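Side-chain contacts in hepatocyte growth factor-regulated tyrosine kinase substrate (Drosophila melanogaster, PDB 1DVP), which serves membrane invagination and multivesicular body formation on endosomes, dampens receptor tyrosine kinase signalling by promoting degradation of active receptors, and binds ubiquitin, phosphatidylinositol and zinc: residues F93-P98 with K134-T139; C180-Q185 with P199-E204; T192-P197 with G212-L217. All blocks are in the same frame, centred on the assembly; numbering follows the deposited sequence.

Interaction 1: F93-P98 with K134-T139; sequences FLESTP and KAKGHT
The imidazole of H138 has the methyl CD1 of L94 over one face and the side chain of E95 at its edge. This is a contact of the VHS domain, an all-helical superhelix. It joins the C-terminal end of helix 84-96 to the turn that follows helix 125-135.

The L94 methyl lies toward the rim of the ring and makes a CH-pi contact. Its CD1 is 3.7 Å from H138 CE1. With L94 CG between the backbone N and the carbonyl carbon (chi1 72°), CD1 reaches the ring face. L94 also packs on M106 and L107 of helix 100-116, and L133 of helix 125-135 touches L94, E95 and H138. L94 thus sits between the ring and helix 100-116.

At the edge, E95 CG lies in the ring plane, 3.5 Å from H138 NE2. The carboxylate then turns, so its plane and the ring are 36° apart. H138 NE2 donates to E95 OE1 at 2.7 Å. The bond is short but bent, with an N-H...O angle of 134°. The nitrogen reaches OE1 from above the carboxylate plane, and OE1 is itself tilted out of the ring plane. With an alanine here in place of E95 the carboxylate is gone, and H138 NE2 would probably be left without this acceptor and the ring freer to turn.

K136 and E95 reach toward each other from opposite directions. The lysine charge may steady the carboxylate, but no salt bridge forms. The K136 chain bends at its last two torsions and brings methylene carbons against the oxygens. K136 CE is 3.1 Å from E95 OE1, while K136 NZ stays 4.1 Å from E95 OE2.

Interaction 2: C180-Q185 with P199-E204; sequences CRNCGQ and PKYGIE. With ZN (zinc ion), chain C.
Y201 OH donates a hydrogen bond to the backbone oxygen of N182, at 3.2 Å. The hydroxyl lies in the carbonyl plane and uses a lone pair of N182 O, with a C=O...O angle of 141°. N182 O in turn lies in the plane of the tyrosine ring, at its edge. R181 O comes to the same ring near its plane, 3.7 Å from Y201 CE2. Two successive carbonyl oxygens thus lie at the edge of the ring, and the hydroxyl bonds one of them. The side chains of N182 and Y201 cross at about a right angle, yet the amide and ring planes are only 24° apart.

This backbone belongs to a CxxC zinc knuckle of the FYVE finger. C180 SG binds the zinc ion at 2.3 Å and C183 SG at 2.4 Å. C210 and C213 complete the site. C180 SG also accepts C183 N at 3.5 Å, and more weakly N182 N. These amides would be expected to offset part of the thiolate charge.

R181 leads its guanidinium away from Y201. The guanidinium hydrogen-bonds H179 O and bound citrate. R181 ends the basic RKHHCR motif, which in FYVE domains binds phosphatidylinositol 3-phosphate. Citrate, probably from the crystallisation liquor, is consistent with an anion-binding pocket there.

The knuckle joins strands 178-179 and 186-187, and N182 also touches L198 of strand 194-198. Y201 ends the short 3-10 turn 199-201, just before strand 203-204. P199 and K200 of that turn pack on W23 of helix 23-34, while I203 packs on R176 of the second subunit.

Interaction 3: T192-P197 with G212-L217; sequences TAKQCP and GCFAAL. With ZN (zinc ion), chain C.
The side chain of K194 crosses the ring of F214 at about a right angle. Its methylene CD sits over the centre of one face, 3.6 Å from the ring centroid and 7° off the ring normal. This is a CH-pi contact made by the aliphatic part of the lysine. K194 CB adds a second touch, 4.0 Å from F214 CD1. The chain then bends at its last torsion, and the ammonium forms a salt bridge with D211, just before the helical segment. That bond would hold the methylenes in place on the ring.

The ring of F214 reaches from the helix toward the strand, with CG turned opposite the backbone N (chi1 -180°). Its edge meets the backbone there: Q195 O lies near the ring plane, 4.1 Å from F214 CE1.

In the FYVE finger this is the C-terminal helix packing against the hairpin of strands 194-198 and 206-209. The axes of strand 194-197 and helix 212-217 cross at 42°, 9.2 Å apart. K194 and C196 both point at the helix, while Q195 between them points away.

One helical turn beyond F214, L217 meets C196. L217 CD1 lies 3.5 Å from C196 SG, an apolar contact. V209 of the partner strand touches both C196 and F214. C213, beside F214, binds the zinc ion through SG at 2.4 Å.

Interaction 1 lies in the VHS domain, and interactions 2 and 3 lie in the FYVE finger. The centre of interaction 1 is about 35 Å from the centre of either of the others. Its nearest atoms are about 19 Å from interaction 2 and about 21 Å from interaction 3. It lies far from the zinc sites. Interactions 2 and 3 have centres about 10 Å apart and share one zinc ion: 180-185 supplies two cysteines and 212-217 a third. At the metal, C180 SG and C213 SG are 3.8 Å apart, and C183 CB is 3.7 Å from C213 SG. The segments of interactions 2 and 3 alternate along the chain.

Interaction 1: F93-P98 with K134-T139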
loop_
_atom_site.group_PDB
_atom_site.type_symbol
_atom_site.label_atom_id
_atom_site.label_comp_id
_atom_site.label_asym_id
_atom_site.label_seq_id
_atom_site.Cartn_x
_atom_site.Cartn_y
_atom_site.Cartn_z
ATOM N N PHE A 93 -34.150 3.297 -26.987
ATOM C CA PHE A 93 -33.709 4.459 -26.243
ATOM C C PHE A 93 -32.587 5.182 -26.972
ATOM O O PHE A 93 -32.682 6.375 -27.241
ATOM C CB PHE A 93 -33.234 4.029 -24.849
ATOM C CG PHE A 93 -32.591 5.138 -24.052
ATOM C CD1 PHE A 93 -33.368 6.094 -23.393
ATOM C CD2 PHE A 93 -31.205 5.230 -23.965
ATOM C CE1 PHE A 93 -32.773 7.120 -22.659
ATOM C CE2 PHE A 93 -30.605 6.257 -23.235
ATOM C CZ PHE A 93 -31.396 7.198 -22.584
ATOM N N LEU A 94 -31.518 4.464 -27.291
ATOM C CA LEU A 94 -30.384 5.091 -27.940
ATOM C C LEU A 94 -30.721 5.543 -29.355
ATOM O O LEU A 94 -30.128 6.479 -29.880
ATOM C CB LEU A 94 -29.198 4.128 -27.978
ATOM C CG LEU A 94 -29.302 2.944 -28.944
ATOM C CD1 LEU A 94 -28.817 3.343 -30.342
ATOM C CD2 LEU A 94 -28.460 1.811 -28.410
ATOM N N GLU A 95 -31.689 4.882 -29.965
ATOM C CA GLU A 95 -32.060 5.213 -31.322
ATOM C C GLU A 95 -32.926 6.464 -31.440
ATOM O O GLU A 95 -32.927 7.118 -32.477
ATOM C CB GLU A 95 -32.765 4.018 -31.943
ATOM C CG GLU A 95 -32.327 3.754 -33.359
ATOM C CD GLU A 95 -32.367 2.290 -33.685
ATOM O OE1 GLU A 95 -31.469 1.546 -33.212
ATOM O OE2 GLU A 95 -33.304 1.884 -34.404
ATOM N N SER A 96 -33.647 6.806 -30.376
ATOM C CA SER A 96 -34.509 7.969 -30.420
ATOM C C SER A 96 -34.126 9.150 -29.531
ATOM O O SER A 96 -34.828 10.146 -29.529
ATOM C CB SER A 96 -35.960 7.560 -30.122
ATOM O OG SER A 96 -36.137 7.206 -28.764
ATOM N N THR A 97 -33.028 9.063 -28.784
ATOM C CA THR A 97 -32.640 10.181 -27.922
ATOM C C THR A 97 -32.089 11.356 -28.726
ATOM O O THR A 97 -31.280 11.179 -29.642
ATOM C CB THR A 97 -31.552 9.775 -26.880
ATOM O OG1 THR A 97 -31.308 10.870 -25.985
ATOM C CG2 THR A 97 -30.257 9.423 -27.579
ATOM N N PRO A 98 -32.520 12.580 -28.386
ATOM C CA PRO A 98 -32.060 13.792 -29.075
ATOM C C PRO A 98 -30.578 14.076 -28.844
ATOM O O PRO A 98 -29.941 14.786 -29.612
ATOM C CB PRO A 98 -32.952 14.886 -28.488
ATOM C CG PRO A 98 -33.318 14.351 -27.126
ATOM C CD PRO A 98 -33.567 12.894 -27.400
ATOM N N LYS A 134 -25.494 -3.461 -34.878
ATOM C CA LYS A 134 -24.344 -3.415 -35.781
ATOM C C LYS A 134 -24.829 -3.776 -37.179
ATOM O O LYS A 134 -24.198 -3.434 -38.182
ATOM C CB LYS A 134 -23.230 -4.381 -35.334
ATOM C CG LYS A 134 -22.187 -3.751 -34.412
ATOM C CD LYS A 134 -21.078 -4.727 -34.012
ATOM C CE LYS A 134 -20.003 -4.908 -35.089
ATOM N NZ LYS A 134 -18.973 -3.820 -35.072
ATOM N N ALA A 135 -25.973 -4.450 -37.224
ATOM C CA ALA A 135 -26.592 -4.856 -38.477
ATOM C C ALA A 135 -27.518 -3.754 -38.989
ATOM O O ALA A 135 -27.741 -3.635 -40.187
ATOM C CB ALA A 135 -27.374 -6.154 -38.272
ATOM N N LYS A 136 -28.044 -2.948 -38.074
ATOM C CA LYS A 136 -28.947 -1.847 -38.422
ATOM C C LYS A 136 -28.205 -0.588 -38.904
ATOM O O LYS A 136 -28.828 0.421 -39.229
ATOM C CB LYS A 136 -29.810 -1.491 -37.210
ATOM C CG LYS A 136 -30.813 -0.392 -37.454
ATOM C CD LYS A 136 -31.314 0.191 -36.146
ATOM C CE LYS A 136 -31.644 -0.890 -35.132
ATOM N NZ LYS A 136 -32.500 -1.964 -35.716
ATOM N N GLY A 137 -26.878 -0.634 -38.936
ATOM C CA GLY A 137 -26.141 0.526 -39.403
ATOM C C GLY A 137 -25.383 1.304 -38.343
ATOM O O GLY A 137 -24.516 2.126 -38.680
ATOM N N HIS A 138 -25.703 1.057 -37.071
ATOM C CA HIS A 138 -25.040 1.737 -35.957
ATOM C C HIS A 138 -23.574 1.332 -35.866
ATOM O O HIS A 138 -23.245 0.158 -36.004
ATOM C CB HIS A 138 -25.740 1.399 -34.638
ATOM C CG HIS A 138 -27.066 2.070 -34.458
ATOM N ND1 HIS A 138 -27.187 3.407 -34.150
ATOM C CD2 HIS A 138 -28.330 1.587 -34.531
ATOM C CE1 HIS A 138 -28.468 3.718 -34.042
ATOM N NE2 HIS A 138 -29.182 2.631 -34.266
ATOM N N THR A 139 -22.703 2.321 -35.658
ATOM C CA THR A 139 -21.258 2.117 -35.513
ATOM C C THR A 139 -20.935 2.118 -34.007
ATOM O O THR A 139 -21.405 2.996 -33.279
ATOM C CB THR A 139 -20.441 3.269 -36.180
ATOM O OG1 THR A 139 -20.655 3.276 -37.600
ATOM C CG2 THR A 139 -18.950 3.094 -35.900
#

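Interaction 2: C180-Q185 with P199-E204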
loop_
_atom_site.group_PDB
_atom_site.type_symbol
_atom_site.label_atom_id
_atom_site.label_comp_id
_atom_site.label_asym_id
_atom_site.label_seq_id
_atom_site.Cartn_x
_atom_site.Cartn_y
_atom_site.Cartn_z
ATOM N N CYS A 180 1.851 2.467 -6.149
ATOM C CA CYS A 180 0.967 3.274 -6.975
ATOM C C CYS A 180 -0.435 2.910 -6.430
ATOM O O CYS A 180 -0.794 1.728 -6.385
ATOM C CB CYS A 180 1.000 2.812 -8.428
ATOM S SG CYS A 180 -0.260 3.553 -9.506
ATOM N N ARG A 181 -1.239 3.888 -6.109
ATOM C CA ARG A 181 -2.589 3.584 -5.624
ATOM C C ARG A 181 -3.558 3.141 -6.729
ATOM O O ARG A 181 -4.622 2.647 -6.410
ATOM C CB ARG A 181 -3.154 4.803 -4.908
ATOM C CG ARG A 181 -2.705 4.929 -3.537
ATOM C CD ARG A 181 -1.241 5.195 -3.393
ATOM N NE ARG A 181 -0.974 5.587 -2.007
ATOM C CZ ARG A 181 0.211 5.632 -1.416
ATOM N NH1 ARG A 181 1.348 5.303 -2.038
ATOM N NH2 ARG A 181 0.250 6.022 -0.140
ATOM N N ASN A 182 -3.232 3.324 -8.017
ATOM C CA ASN A 182 -4.105 2.862 -9.083
ATOM C C ASN A 182 -3.856 1.406 -9.488
ATOM O O ASN A 182 -4.827 0.657 -9.699
ATOM C CB ASN A 182 -3.970 3.717 -10.369
ATOM C CG ASN A 182 -5.082 3.427 -11.384
ATOM O OD1 ASN A 182 -4.818 3.131 -12.563
ATOM N ND2 ASN A 182 -6.339 3.490 -10.927
ATOM N N CYS A 183 -2.593 0.969 -9.604
ATOM C CA CYS A 183 -2.371 -0.433 -10.041
ATOM C C CYS A 183 -1.813 -1.324 -8.941
ATOM O O CYS A 183 -1.704 -2.520 -9.112
ATOM C CB CYS A 183 -1.442 -0.501 -11.269
ATOM S SG CYS A 183 0.272 0.128 -11.041
ATOM N N GLY A 184 -1.421 -0.722 -7.817
ATOM C CA GLY A 184 -0.900 -1.532 -6.710
ATOM C C GLY A 184 0.549 -2.015 -6.827
ATOM O O GLY A 184 1.040 -2.669 -5.921
ATOM N N GLN A 185 1.237 -1.732 -7.942
ATOM C CA GLN A 185 2.655 -2.160 -8.058
ATOM C C GLN A 185 3.560 -1.250 -7.230
ATOM O O GLN A 185 3.103 -0.159 -6.818
ATOM C CB GLN A 185 3.129 -2.100 -9.523
ATOM C CG GLN A 185 2.786 -3.402 -10.247
ATOM C CD GLN A 185 3.666 -4.540 -9.736
ATOM O OE1 GLN A 185 4.670 -4.357 -8.957
ATOM N NE2 GLN A 185 3.338 -5.704 -10.166
ATOM N N PRO A 199 -11.255 8.951 -7.758
ATOM C CA PRO A 199 -12.620 8.953 -7.234
ATOM C C PRO A 199 -13.418 7.653 -7.440
ATOM O O PRO A 199 -14.310 7.330 -6.659
ATOM C CB PRO A 199 -13.208 10.225 -7.854
ATOM C CG PRO A 199 -12.475 10.325 -9.195
ATOM C CD PRO A 199 -11.066 9.871 -8.900
ATOM N N LYS A 200 -13.070 6.874 -8.445
ATOM C CA LYS A 200 -13.804 5.625 -8.651
ATOM C C LYS A 200 -13.511 4.583 -7.595
ATOM O O LYS A 200 -14.271 3.614 -7.429
ATOM C CB LYS A 200 -13.538 5.046 -10.030
ATOM C CG LYS A 200 -14.350 5.710 -11.088
ATOM C CD LYS A 200 -13.652 5.611 -12.440
ATOM C CE LYS A 200 -13.912 6.867 -13.346
ATOM N NZ LYS A 200 -12.941 7.987 -13.050
ATOM N N TYR A 201 -12.412 4.767 -6.895
ATOM C CA TYR A 201 -12.057 3.884 -5.805
ATOM C C TYR A 201 -12.436 4.534 -4.474
ATOM O O TYR A 201 -12.004 4.066 -3.434
ATOM C CB TYR A 201 -10.542 3.625 -5.729
ATOM C CG TYR A 201 -9.940 2.877 -6.876
ATOM C CD1 TYR A 201 -10.707 2.109 -7.727
ATOM C CD2 TYR A 201 -8.555 2.916 -7.072
ATOM C CE1 TYR A 201 -10.103 1.381 -8.772
ATOM C CE2 TYR A 201 -7.959 2.216 -8.064
ATOM C CZ TYR A 201 -8.725 1.442 -8.924
ATOM O OH TYR A 201 -8.066 0.710 -9.886
ATOM N N GLY A 202 -13.188 5.638 -4.526
ATOM C CA GLY A 202 -13.610 6.339 -3.309
ATOM C C GLY A 202 -12.509 7.231 -2.785
ATOM O O GLY A 202 -12.552 7.677 -1.631
ATOM N N ILE A 203 -11.506 7.520 -3.613
ATOM C CA ILE A 203 -10.427 8.370 -3.125
ATOM C C ILE A 203 -10.515 9.742 -3.802
ATOM O O ILE A 203 -10.143 9.884 -4.951
ATOM C CB ILE A 203 -9.074 7.736 -3.449
ATOM C CG1 ILE A 203 -9.116 6.243 -3.088
ATOM C CG2 ILE A 203 -7.947 8.474 -2.713
ATOM C CD1 ILE A 203 -7.822 5.516 -3.365
ATOM N N GLU A 204 -10.993 10.754 -3.091
ATOM C CA GLU A 204 -11.154 12.079 -3.694
ATOM C C GLU A 204 -9.873 12.915 -3.670
ATOM O O GLU A 204 -9.631 13.707 -4.570
ATOM C CB GLU A 204 -12.292 12.860 -3.002
ATOM C CG GLU A 204 -13.652 12.256 -3.168
ATOM C CD GLU A 204 -14.226 12.467 -4.559
ATOM O OE1 GLU A 204 -14.272 13.631 -5.024
ATOM O OE2 GLU A 204 -14.641 11.475 -5.194
HETATM ZN ZN ZN C . 0.200 2.443 -11.463
#

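Interaction 3: T192-P197 with G212-L217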
loop_
_atom_site.group_PDB
_atom_site.type_symbol
_atom_site.label_atom_id
_atom_site.label_comp_id
_atom_site.label_asym_id
_atom_site.label_seq_id
_atom_site.Cartn_x
_atom_site.Cartn_y
_atom_site.Cartn_z
ATOM N N THR A 192 6.945 7.567 -9.510
ATOM C CA THR A 192 5.646 7.826 -8.852
ATOM C C THR A 192 5.689 9.205 -8.193
ATOM O O THR A 192 5.276 9.376 -7.047
ATOM C CB THR A 192 5.322 6.729 -7.733
ATOM O OG1 THR A 192 6.482 6.491 -6.909
ATOM C CG2 THR A 192 4.931 5.470 -8.383
ATOM N N ALA A 193 6.211 10.191 -8.921
ATOM C CA ALA A 193 6.331 11.546 -8.360
ATOM C C ALA A 193 5.065 12.411 -8.636
ATOM O O ALA A 193 4.947 13.550 -8.161
ATOM C CB ALA A 193 7.659 12.239 -8.919
ATOM N N LYS A 194 4.127 11.877 -9.396
ATOM C CA LYS A 194 2.890 12.598 -9.697
ATOM C C LYS A 194 1.740 11.978 -8.891
ATOM O O LYS A 194 1.814 10.855 -8.381
ATOM C CB LYS A 194 2.530 12.531 -11.183
ATOM C CG LYS A 194 3.583 13.143 -12.171
ATOM C CD LYS A 194 3.072 12.995 -13.606
ATOM C CE LYS A 194 4.190 13.032 -14.690
ATOM N NZ LYS A 194 4.144 11.724 -15.433
ATOM N N GLN A 195 0.672 12.736 -8.778
ATOM C CA GLN A 195 -0.476 12.276 -8.024
ATOM C C GLN A 195 -1.728 12.789 -8.678
ATOM O O GLN A 195 -1.678 13.676 -9.552
ATOM C CB GLN A 195 -0.367 12.766 -6.600
ATOM C CG GLN A 195 -0.257 14.260 -6.462
ATOM C CD GLN A 195 -0.129 14.632 -5.003
ATOM O OE1 GLN A 195 0.525 13.901 -4.242
ATOM N NE2 GLN A 195 -0.746 15.768 -4.587
ATOM N N CYS A 196 -2.847 12.197 -8.285
ATOM C CA CYS A 196 -4.160 12.554 -8.799
ATOM C C CYS A 196 -5.218 11.807 -8.003
ATOM O O CYS A 196 -4.923 10.843 -7.272
ATOM C CB CYS A 196 -4.300 12.247 -10.296
ATOM S SG CYS A 196 -4.342 10.507 -10.735
ATOM N N PRO A 197 -6.473 12.280 -8.099
ATOM C CA PRO A 197 -7.502 11.574 -7.335
ATOM C C PRO A 197 -7.938 10.303 -8.031
ATOM O O PRO A 197 -7.675 10.124 -9.223
ATOM C CB PRO A 197 -8.617 12.632 -7.194
ATOM C CG PRO A 197 -8.438 13.493 -8.377
ATOM C CD PRO A 197 -6.931 13.607 -8.535
ATOM N N GLY A 212 2.843 5.185 -15.833
ATOM C CA GLY A 212 1.929 4.487 -16.729
ATOM C C GLY A 212 0.459 4.760 -16.410
ATOM O O GLY A 212 -0.342 5.007 -17.320
ATOM N N CYS A 213 0.098 4.685 -15.117
ATOM C CA CYS A 213 -1.292 4.941 -14.653
ATOM C C CYS A 213 -1.674 6.408 -14.829
ATOM O O CYS A 213 -2.765 6.709 -15.253
ATOM C CB CYS A 213 -1.466 4.522 -13.162
ATOM S SG CYS A 213 -1.550 2.718 -13.035
ATOM N N PHE A 214 -0.785 7.326 -14.495
ATOM C CA PHE A 214 -1.082 8.743 -14.670
ATOM C C PHE A 214 -1.396 9.036 -16.149
ATOM O O PHE A 214 -2.251 9.884 -16.463
ATOM C CB PHE A 214 0.113 9.577 -14.278
ATOM C CG PHE A 214 -0.116 11.038 -14.419
ATOM C CD1 PHE A 214 -0.679 11.754 -13.388
ATOM C CD2 PHE A 214 0.249 11.705 -15.599
ATOM C CE1 PHE A 214 -0.875 13.109 -13.508
ATOM C CE2 PHE A 214 0.055 13.074 -15.734
ATOM C CZ PHE A 214 -0.504 13.777 -14.690
ATOM N N ALA A 215 -0.733 8.311 -17.052
ATOM C CA ALA A 215 -0.964 8.535 -18.483
ATOM C C ALA A 215 -2.307 7.944 -18.890
ATOM O O ALA A 215 -3.076 8.592 -19.624
ATOM C CB ALA A 215 0.167 7.919 -19.323
ATOM N N ALA A 216 -2.581 6.728 -18.406
ATOM C CA ALA A 216 -3.812 5.995 -18.726
ATOM C C ALA A 216 -5.048 6.665 -18.173
ATOM O O ALA A 216 -6.098 6.660 -18.830
ATOM C CB ALA A 216 -3.724 4.505 -18.222
ATOM N N LEU A 217 -4.913 7.226 -16.973
ATOM C CA LEU A 217 -5.986 7.945 -16.287
ATOM C C LEU A 217 -6.250 9.264 -17.010
ATOM O O LEU A 217 -7.368 9.749 -17.050
ATOM C CB LEU A 217 -5.587 8.259 -14.836
ATOM C CG LEU A 217 -5.765 7.137 -13.785
ATOM C CD1 LEU A 217 -5.108 7.561 -12.484
ATOM C CD2 LEU A 217 -7.270 6.810 -13.551
HETATM ZN ZN ZN C . 0.200 2.443 -11.463
#